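Local atomic coordinates of putative Nitroreductase (Anabaena variabilis ATCC 29413, PDB entry 3EO7), a protein that binds flavin mononucleotide and is probably an FMN-dependent oxidoreductase of the nitroreductase family. Residues Gly190-Leu193 / Gly194-Leu198; Glu322-Ser325 / Asp326-Ile329. All blocks are in the same frame, centred on the assembly; numbering follows the deposited sequence. Where two conformers were deposited one is given.

Contact 1 (Gly190-Leu193 / Gly194-Leu198); sequences GHLL and GNIEL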
loop_
_atom_site.group_PDB
_atom_site.type_symbol
_atom_site.label_atom_id
_atom_site.label_comp_id
_atom_site.label_asym_id
_atom_site.label_seq_id
_atom_site.Cartn_x
_atom_site.Cartn_y
_atom_site.Cartn_z
ATOM N N GLY A 190 0.714 2.099 -0.296
ATOM C CA GLY A 190 0.256 0.843 -0.865
ATOM C C GLY A 190 -0.965 0.285 -0.154
ATOM O O GLY A 190 -1.867 -0.214 -0.801
ATOM N N HIS A 191 -1.006 0.410 1.173
ATOM C CA HIS A 191 -2.171 -0.035 1.944
ATOM C C HIS A 191 -3.414 0.742 1.503
ATOM O O HIS A 191 -4.499 0.150 1.301
ATOM C CB HIS A 191 -1.965 0.109 3.468
ATOM C CG HIS A 191 -1.197 -1.017 4.102
ATOM N ND1 HIS A 191 -1.809 -2.154 4.574
ATOM C CD2 HIS A 191 0.133 -1.192 4.310
ATOM C CE1 HIS A 191 -0.883 -2.972 5.078
ATOM N NE2 HIS A 191 0.300 -2.410 4.941
ATOM N N LEU A 192 -3.274 2.054 1.367
ATOM C CA LEU A 192 -4.374 2.885 0.862
ATOM C C LEU A 192 -4.807 2.468 -0.546
ATOM O O LEU A 192 -6.002 2.403 -0.843
ATOM C CB LEU A 192 -3.950 4.349 0.908
ATOM C CG LEU A 192 -4.880 5.354 0.228
ATOM C CD1 LEU A 192 -6.287 5.284 0.826
ATOM C CD2 LEU A 192 -4.242 6.750 0.460
ATOM N N LEU A 193 -3.847 2.174 -1.422
ATOM C CA LEU A 193 -4.174 1.672 -2.755
ATOM C C LEU A 193 -4.996 0.394 -2.703
ATOM O O LEU A 193 -5.919 0.234 -3.513
ATOM C CB LEU A 193 -2.923 1.425 -3.605
ATOM C CG LEU A 193 -1.997 2.629 -3.923
ATOM C CD1 LEU A 193 -0.896 2.162 -4.904
ATOM C CD2 LEU A 193 -2.793 3.818 -4.481
ATOM N N GLY A 194 -4.652 -0.523 -1.776
ATOM C CA GLY A 194 -5.458 -1.751 -1.570
ATOM C C GLY A 194 -6.892 -1.384 -1.172
ATOM O O GLY A 194 -7.868 -1.967 -1.681
ATOM N N ASN A 195 -7.065 -0.406 -0.294
ATOM C CA ASN A 195 -8.447 -0.001 0.060
ATOM C C ASN A 195 -9.170 0.615 -1.126
ATOM O O ASN A 195 -10.365 0.391 -1.317
ATOM C CB ASN A 195 -8.502 1.024 1.192
ATOM C CG ASN A 195 -8.268 0.440 2.537
ATOM O OD1 ASN A 195 -8.267 -0.798 2.734
ATOM N ND2 ASN A 195 -8.049 1.313 3.500
ATOM N N ILE A 196 -8.471 1.438 -1.891
ATOM C CA ILE A 196 -9.101 2.071 -3.055
ATOM C C ILE A 196 -9.648 1.025 -4.022
ATOM O O ILE A 196 -10.797 1.140 -4.469
ATOM C CB ILE A 196 -8.170 3.066 -3.730
ATOM C CG1 ILE A 196 -7.940 4.260 -2.814
ATOM C CG2 ILE A 196 -8.732 3.577 -5.129
ATOM C CD1 ILE A 196 -6.850 5.199 -3.335
ATOM N N GLU A 197 -8.873 -0.001 -4.360
ATOM C CA GLU A 197 -9.423 -1.003 -5.270
ATOM C C GLU A 197 -10.619 -1.753 -4.672
ATOM O O GLU A 197 -11.589 -2.032 -5.384
ATOM C CB GLU A 197 -8.398 -2.001 -5.802
ATOM C CG GLU A 197 -7.634 -2.712 -4.797
ATOM C CD GLU A 197 -7.686 -4.256 -4.966
ATOM O OE1 GLU A 197 -8.699 -4.871 -5.315
ATOM O OE2 GLU A 197 -6.717 -4.867 -4.590
ATOM N N LEU A 198 -10.575 -2.062 -3.375
ATOM C CA LEU A 198 -11.691 -2.793 -2.744
ATOM C C LEU A 198 -12.941 -1.914 -2.567
ATOM O O LEU A 198 -14.062 -2.346 -2.847
ATOM C CB LEU A 198 -11.242 -3.431 -1.432
ATOM C CG LEU A 198 -10.194 -4.531 -1.663
ATOM C CD1 LEU A 198 -9.536 -4.986 -0.302
ATOM C CD2 LEU A 198 -10.838 -5.735 -2.452
#
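Leu-192 and Ile-196, one helical turn apart, lay their aliphatic branches slantwise over one another, CG of Leu-192 standing 4.1 Å from CD1 of Ile-196. With its CG anti to the backbone N (chi1 171°), Leu-192 sends CD1 forward along the helix to meet CG1 and CD1 of Ile-196. That same ethyl arm also skirts the backbone: CG1 of Ile-196 lies 3.3 Å from O of Leu-192, the oxygen that accepts the N-H of Ile-196 at 2.9 Å (N to O). Leu-193 reaches the arm more loosely, its CD2 being 4.4 Å from CD1 of Ile-196.

Asn-195 leaves another side of the helix, its CB 3.5 Å from O of Leu-192, while CG of Glu-197 passes 3.6 Å from O of Leu-193. All four i to i+4 backbone bonds between Gly-190 and Glu-197 are present, the regular ladder of an alpha-helix. This is the middle of the long helix 181-202, buried here, in a nitroreductase-family region, and its faces serve different neighbours. Leu-192 and Ile-196 turn to helix 66-82, whereas His-191 touches the bound FMN and has both ring nitrogens engaged, NE2 with Tyr-503 and ND1 with Gln-465.

Gln-465 also donates to OD1 of Asn-195, and ND2 of Asn-195 is bonded to the carbonyls of Ala-99 and Ser-81, so both ends of this buried amide are satisfied. Glu-197, bent at chi2 (127°), brings OE2 to His-462 and Arg-466 of helix 452-473, partners that would probably stabilise its negative charge.

Contact 2 (Glu322-Ser325 / Asp326-Ile329); sequences ENLS and DLEI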
loop_
_atom_site.group_PDB
_atom_site.type_symbol
_atom_site.label_atom_id
_atom_site.label_comp_id
_atom_site.label_asym_id
_atom_site.label_seq_id
_atom_site.Cartn_x
_atom_site.Cartn_y
_atom_site.Cartn_z
ATOM N N GLU A 322 -23.427 -10.922 1.377
ATOM C CA GLU A 322 -24.218 -10.458 0.255
ATOM C C GLU A 322 -23.799 -9.040 -0.085
ATOM O O GLU A 322 -23.663 -8.206 0.818
ATOM C CB GLU A 322 -25.718 -10.507 0.586
ATOM C CG GLU A 322 -26.593 -9.988 -0.549
ATOM N N ASN A 323 -23.585 -8.784 -1.379
ATOM C CA ASN A 323 -23.153 -7.496 -1.898
ATOM C C ASN A 323 -21.945 -6.927 -1.155
ATOM O O ASN A 323 -21.850 -5.724 -0.933
ATOM C CB ASN A 323 -24.290 -6.499 -1.859
ATOM C CG ASN A 323 -25.512 -7.000 -2.585
ATOM O OD1 ASN A 323 -26.599 -7.051 -2.010
ATOM N ND2 ASN A 323 -25.328 -7.432 -3.833
ATOM N N LEU A 324 -21.019 -7.807 -0.783
ATOM C CA LEU A 324 -19.785 -7.408 -0.097
ATOM C C LEU A 324 -19.987 -6.719 1.256
ATOM O O LEU A 324 -19.084 -6.023 1.741
ATOM C CB LEU A 324 -18.910 -6.542 -1.026
ATOM C CG LEU A 324 -18.440 -7.173 -2.343
ATOM C CD1 LEU A 324 -17.637 -6.191 -3.265
ATOM C CD2 LEU A 324 -17.552 -8.428 -2.023
ATOM N N SER A 325 -21.134 -6.977 1.888
ATOM C CA SER A 325 -21.474 -6.406 3.181
ATOM C C SER A 325 -20.441 -6.684 4.285
ATOM O O SER A 325 -20.152 -5.796 5.096
ATOM C CB SER A 325 -22.881 -6.858 3.626
ATOM O OG SER A 325 -22.977 -8.279 3.698
ATOM N N ASP A 326 -19.887 -7.891 4.316
ATOM C CA ASP A 326 -18.918 -8.234 5.354
ATOM C C ASP A 326 -17.541 -7.632 5.043
ATOM O O ASP A 326 -16.751 -7.410 5.954
ATOM C CB ASP A 326 -18.888 -9.747 5.591
ATOM C CG ASP A 326 -20.252 -10.293 6.041
ATOM O OD1 ASP A 326 -20.876 -9.692 6.943
ATOM O OD2 ASP A 326 -20.698 -11.330 5.517
ATOM N N LEU A 327 -17.265 -7.385 3.763
ATOM C CA LEU A 327 -16.053 -6.684 3.355
ATOM C C LEU A 327 -16.181 -5.247 3.866
ATOM O O LEU A 327 -15.236 -4.703 4.431
ATOM C CB LEU A 327 -15.873 -6.729 1.851
ATOM C CG LEU A 327 -14.645 -5.951 1.344
ATOM C CD1 LEU A 327 -13.299 -6.370 2.005
ATOM C CD2 LEU A 327 -14.606 -6.047 -0.183
ATOM N N GLU A 328 -17.361 -4.640 3.703
ATOM C CA GLU A 328 -17.582 -3.288 4.251
ATOM C C GLU A 328 -17.393 -3.203 5.755
ATOM O O GLU A 328 -16.687 -2.319 6.255
ATOM C CB GLU A 328 -18.966 -2.769 3.900
ATOM C CG GLU A 328 -19.137 -2.552 2.441
ATOM C CD GLU A 328 -20.167 -1.467 2.117
ATOM O OE1 GLU A 328 -20.004 -0.258 2.506
ATOM O OE2 GLU A 328 -21.131 -1.841 1.428
ATOM N N ILE A 329 -17.997 -4.132 6.469
ATOM C CA ILE A 329 -17.903 -4.151 7.920
ATOM C C ILE A 329 -16.440 -4.348 8.357
ATOM O O ILE A 329 -15.939 -3.644 9.242
ATOM C CB ILE A 329 -18.780 -5.265 8.512
ATOM C CG1 ILE A 329 -20.269 -4.931 8.303
ATOM C CG2 ILE A 329 -18.474 -5.453 9.993
ATOM C CD1 ILE A 329 -21.209 -6.117 8.624
#
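Leu-324 meets Leu-327 through the bases of their side chains, CB to CB at 4.2 Å, where the chain turns from a loop into a helix. CB of Leu-327 also lies 3.3 Å from the carbonyl O of Leu-324. The same oxygen receives the N-H of Glu-328, 3.0 Å from N of Glu-328 to O of Leu-324, at an N-H...O angle of 160°. CG of Glu-328 stays close to this acceptor as well, so one carbonyl is bordered by aliphatic carbon from two successive residues.

One residue further on, O of Ser-325 accepts from N of Ile-329, also at 3.0 Å, and CG1 of Ile-329 packs 3.3 Å from this oxygen. Leu-324 occupies the N-cap position of helix 325-333, and both it and Asn-323 have positive phi (61° for Leu-324), a left-handed helical conformation that carries the chain out of the preceding loop. The apolar side chain of Leu-324 cannot accept a bond from the opening N-H groups of the helix.

Just past the cap, Ser-325 ties the helix start back to the loop. Its hydroxyl, set between the backbone N and the carbonyl carbon (chi1 58°), donates from OG to O of Glu-322 at 3.0 Å. The backbone N of Ser-325 reaches that oxygen too, closing a type III'-like beta-turn with Asn-323 and Leu-324 at its centre, so Glu-322 O is gripped twice.

Farther out, Leu-324 and Leu-327 both pack on Leu-368 and on Ile-202 of helix 181-202, and Leu-327 adds Trp-320. Glu-328 extends beyond CG to place OE1 in salt bridges with Arg-76 and Arg-80, two positive charges that would probably keep its carboxylate ionised.

Overall arrangement
Contact 1 comes first along the chain, within helix 181-202; contact 2 follows more than a hundred residues later, at the start of helix 325-333. Their centres are 16 Å apart and their nearest atoms about 4 Å, without direct touch. The two helices nevertheless meet: Asn-195 and Leu-198 pack on Met-331, and Ile-202 receives Leu-324, Leu-327 and Glu-328. Helix 66-82 also borders both contacts. Contact 1 lies near the chain centre, with His-191 at the flavin, whereas contact 2 lies farther out, at the opening of the helix leading to the FMN-binding residues Arg-334, Arg-335 and Ser-336. The packing of helix 181-202 on helix 325-333 thus links a buried helix segment at the flavin with the start of the helix that runs to these residues.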